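Local coordinates for peptide ABC transporter, peptide-binding protein (Thermus thermophilus, PDB 2D5W) that binds oligopeptides, here a pentapeptide, as a solute-binding protein that probably delivers them to an ABC transporter for uptake, at residues A352-A357 / P361-N366. Numbering follows the deposited sequence.
Sequences AHTWIA and PLFNPN
Phe363 turns one ring edge to the backbone carbonyl of Ile356, with Thr354 close by. With CG anti to the backbone N (chi1 165°), the ring runs back along the facing segment from Ile356 to Thr354. Ile356 O lies near the ring plane, and Phe363 CD1 comes within 3.1 Å of it, an aromatic C-H against a carbonyl oxygen. This oxygen is buried and has no hydrogen-bond partner, so the weakly polarised ring edge is probably a partial substitute for one. The methyl CG2 of Thr354 comes to the ring obliquely, 3.7 Å from Phe363 CD1. That methyl sits between the backbone N and carbonyl carbon of Thr354, while OG1, anti to the N, bonds to Gln535. At the root of the ring, Phe363 CB rests 3.6 Å from Ala357 O. Ile356 uses both branches: CG2 packs 3.7 Å from the backbone N of Phe363, and CD1, at the end of an extended chain, meets Leu362 CB at 4.1 Å. An alanine in place of Phe363 would probably leave the buried carbonyl of Ile356 without its C-H contact and open a gap beside the Thr354 methyl. No hydrogen bond joins the two segments directly. Within 361-366, Asn364 OD1 accepts from Asn366 N (2.8 Å), closing an Asx turn. Both segments belong to one irregular loop between helices 337-345 and 374-383, folded back on itself through the three residues between them. Helix 524-541 ties the halves together: the same Gln535 also bonds Asn364 N and Leu362 O, and the carbonyl of Trp532 takes Asn364 ND2. Phe549 of strand 544-557 touches Phe363 and Ala357, and Ala301 of strand 293-308 also packs on Ala357.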
ATOM      1  N   ALA A 352     -16.861  -7.531   3.002  1.00  9.58           N
ATOM      2  CA  ALA A 352     -15.885  -7.655   4.076  1.00  9.09           C
ATOM      3  C   ALA A 352     -16.486  -7.117   5.370  1.00  9.92           C
ATOM      4  O   ALA A 352     -17.233  -6.134   5.350  1.00  9.49           O
ATOM      5  CB  ALA A 352     -14.630  -6.873   3.725  1.00  9.32           C
ATOM      6  N   HIS A 353     -16.140  -7.755   6.488  1.00  9.03           N
ATOM      7  CA  HIS A 353     -16.641  -7.355   7.802  1.00  8.98           C
ATOM      8  C   HIS A 353     -15.493  -7.037   8.755  1.00  9.50           C
ATOM      9  O   HIS A 353     -15.712  -6.614   9.892  1.00  9.62           O
ATOM     10  CB  HIS A 353     -17.496  -8.478   8.387  1.00 10.42           C
ATOM     11  CG  HIS A 353     -18.623  -8.891   7.497  1.00 10.05           C
ATOM     12  ND1 HIS A 353     -19.728  -8.097   7.279  1.00 11.09           N
ATOM     13  CD2 HIS A 353     -18.796  -9.994   6.732  1.00 11.83           C
ATOM     14  CE1 HIS A 353     -20.533  -8.694   6.418  1.00 12.40           C
ATOM     15  NE2 HIS A 353     -19.989  -9.847   6.070  1.00 12.06           N
ATOM     16  N   THR A 354     -14.272  -7.256   8.273  1.00  9.21           N
ATOM     17  CA  THR A 354     -13.052  -7.006   9.032  1.00  9.06           C
ATOM     18  C   THR A 354     -12.014  -6.444   8.052  1.00  9.35           C
ATOM     19  O   THR A 354     -12.288  -6.372   6.855  1.00 10.15           O
ATOM     20  CB  THR A 354     -12.555  -8.310   9.698  1.00  9.14           C
ATOM     21  OG1 THR A 354     -11.362  -8.046  10.439  1.00 10.34           O
ATOM     22  CG2 THR A 354     -12.290  -9.385   8.659  1.00  9.97           C
ATOM     23  N   TRP A 355     -10.840  -6.040   8.541  1.00  9.20           N
ATOM     24  CA  TRP A 355      -9.818  -5.454   7.667  1.00  8.99           C
ATOM     25  C   TRP A 355      -8.786  -6.434   7.127  1.00  8.85           C
ATOM     26  O   TRP A 355      -8.024  -6.088   6.223  1.00  9.70           O
ATOM     27  CB  TRP A 355      -9.099  -4.300   8.387  1.00  9.30           C
ATOM     28  CG  TRP A 355      -7.959  -4.724   9.285  1.00  8.91           C
ATOM     29  CD1 TRP A 355      -6.640  -4.848   8.939  1.00  9.47           C
ATOM     30  CD2 TRP A 355      -8.050  -5.117  10.661  1.00  8.71           C
ATOM     31  NE1 TRP A 355      -5.909  -5.299  10.012  1.00 10.01           N
ATOM     32  CE2 TRP A 355      -6.748  -5.474  11.081  1.00  9.68           C
ATOM     33  CE3 TRP A 355      -9.104  -5.208  11.579  1.00  9.95           C
ATOM     34  CZ2 TRP A 355      -6.473  -5.914  12.379  1.00 10.39           C
ATOM     35  CZ3 TRP A 355      -8.830  -5.645  12.871  1.00  9.54           C
ATOM     36  CH2 TRP A 355      -7.525  -5.995  13.257  1.00 10.41           C
ATOM     37  N   ILE A 356      -8.767  -7.649   7.671  1.00  8.72           N
ATOM     38  CA  ILE A 356      -7.818  -8.673   7.239  1.00  9.16           C
ATOM     39  C   ILE A 356      -8.479  -9.599   6.220  1.00  9.67           C
ATOM     40  O   ILE A 356      -9.495 -10.224   6.513  1.00 10.46           O
ATOM     41  CB  ILE A 356      -7.320  -9.503   8.450  1.00  9.58           C
ATOM     42  CG1 ILE A 356      -6.611  -8.583   9.448  1.00 10.12           C
ATOM     43  CG2 ILE A 356      -6.385 -10.608   7.976  1.00 10.61           C
ATOM     44  CD1 ILE A 356      -6.117  -9.282  10.703  1.00 10.79           C
ATOM     45  N   ALA A 357      -7.902  -9.684   5.024  1.00 10.04           N
ATOM     46  CA  ALA A 357      -8.453 -10.518   3.959  1.00 10.20           C
ATOM     47  C   ALA A 357      -8.311 -12.012   4.237  1.00 10.41           C
ATOM     48  O   ALA A 357      -7.378 -12.442   4.918  1.00 10.40           O
ATOM     49  CB  ALA A 357      -7.785 -10.169   2.630  1.00 11.16           C
ATOM     50  N   PRO A 361      -4.307 -16.136   7.107  1.00 12.04           N
ATOM     51  CA  PRO A 361      -4.925 -17.003   8.119  1.00 12.96           C
ATOM     52  C   PRO A 361      -5.433 -16.302   9.379  1.00 12.02           C
ATOM     53  O   PRO A 361      -6.184 -16.893  10.157  1.00 12.37           O
ATOM     54  CB  PRO A 361      -3.829 -18.028   8.416  1.00 15.07           C
ATOM     55  CG  PRO A 361      -2.573 -17.279   8.136  1.00 16.15           C
ATOM     56  CD  PRO A 361      -2.908 -16.528   6.865  1.00 14.13           C
ATOM     57  N   LEU A 362      -5.030 -15.053   9.587  1.00 10.97           N
ATOM     58  CA  LEU A 362      -5.483 -14.303  10.754  1.00 10.47           C
ATOM     59  C   LEU A 362      -6.937 -13.838  10.604  1.00  9.92           C
ATOM     60  O   LEU A 362      -7.564 -13.428  11.576  1.00 10.29           O
ATOM     61  CB  LEU A 362      -4.578 -13.090  10.990  1.00 10.61           C
ATOM     62  CG  LEU A 362      -3.125 -13.410  11.353  1.00  9.93           C
ATOM     63  CD1 LEU A 362      -2.314 -12.122  11.361  1.00 11.35           C
ATOM     64  CD2 LEU A 362      -3.065 -14.099  12.714  1.00 11.14           C
ATOM     65  N   PHE A 363      -7.456 -13.896   9.381  1.00 10.02           N
ATOM     66  CA  PHE A 363      -8.831 -13.498   9.080  1.00 10.09           C
ATOM     67  C   PHE A 363      -9.841 -14.139  10.034  1.00 10.68           C
ATOM     68  O   PHE A 363      -9.819 -15.349  10.247  1.00 11.01           O
ATOM     69  CB  PHE A 363      -9.156 -13.895   7.634  1.00 10.22           C
ATOM     70  CG  PHE A 363     -10.624 -13.865   7.296  1.00  9.39           C
ATOM     71  CD1 PHE A 363     -11.313 -12.660   7.178  1.00 10.52           C
ATOM     72  CD2 PHE A 363     -11.312 -15.054   7.063  1.00 11.00           C
ATOM     73  CE1 PHE A 363     -12.665 -12.644   6.830  1.00 11.12           C
ATOM     74  CE2 PHE A 363     -12.658 -15.046   6.715  1.00 11.90           C
ATOM     75  CZ  PHE A 363     -13.336 -13.840   6.598  1.00 12.34           C
ATOM     76  N   ASN A 364     -10.725 -13.323  10.605  1.00  9.89           N
ATOM     77  CA  ASN A 364     -11.758 -13.823  11.515  1.00 10.75           C
ATOM     78  C   ASN A 364     -13.121 -13.725  10.830  1.00 10.88           C
ATOM     79  O   ASN A 364     -13.649 -12.635  10.636  1.00 11.14           O
ATOM     80  CB  ASN A 364     -11.788 -13.005  12.810  1.00 11.28           C
ATOM     81  CG  ASN A 364     -12.774 -13.562  13.826  1.00 10.15           C
ATOM     82  OD1 ASN A 364     -13.574 -14.445  13.509  1.00 12.11           O
ATOM     83  ND2 ASN A 364     -12.727 -13.044  15.046  1.00 11.80           N
ATOM     84  N   PRO A 365     -13.712 -14.871  10.461  1.00 11.74           N
ATOM     85  CA  PRO A 365     -15.017 -14.889   9.792  1.00 12.20           C
ATOM     86  C   PRO A 365     -16.213 -14.731  10.727  1.00 12.84           C
ATOM     87  O   PRO A 365     -17.350 -14.632  10.267  1.00 14.86           O
ATOM     88  CB  PRO A 365     -15.022 -16.254   9.117  1.00 13.75           C
ATOM     89  CG  PRO A 365     -14.336 -17.104  10.144  1.00 14.07           C
ATOM     90  CD  PRO A 365     -13.159 -16.236  10.565  1.00 13.01           C
ATOM     91  N   ASN A 366     -15.951 -14.678  12.029  1.00 13.11           N
ATOM     92  CA  ASN A 366     -17.020 -14.612  13.022  1.00 13.81           C
ATOM     93  C   ASN A 366     -17.370 -13.264  13.650  1.00 13.65           C
ATOM     94  O   ASN A 366     -18.195 -13.217  14.564  1.00 15.33           O
ATOM     95  CB  ASN A 366     -16.696 -15.601  14.147  1.00 15.08           C
ATOM     96  CG  ASN A 366     -16.390 -16.992  13.627  1.00 16.65           C
ATOM     97  OD1 ASN A 366     -15.519 -17.684  14.157  1.00 21.26           O
ATOM     98  ND2 ASN A 366     -17.107 -17.413  12.593  1.00 16.65           N
TER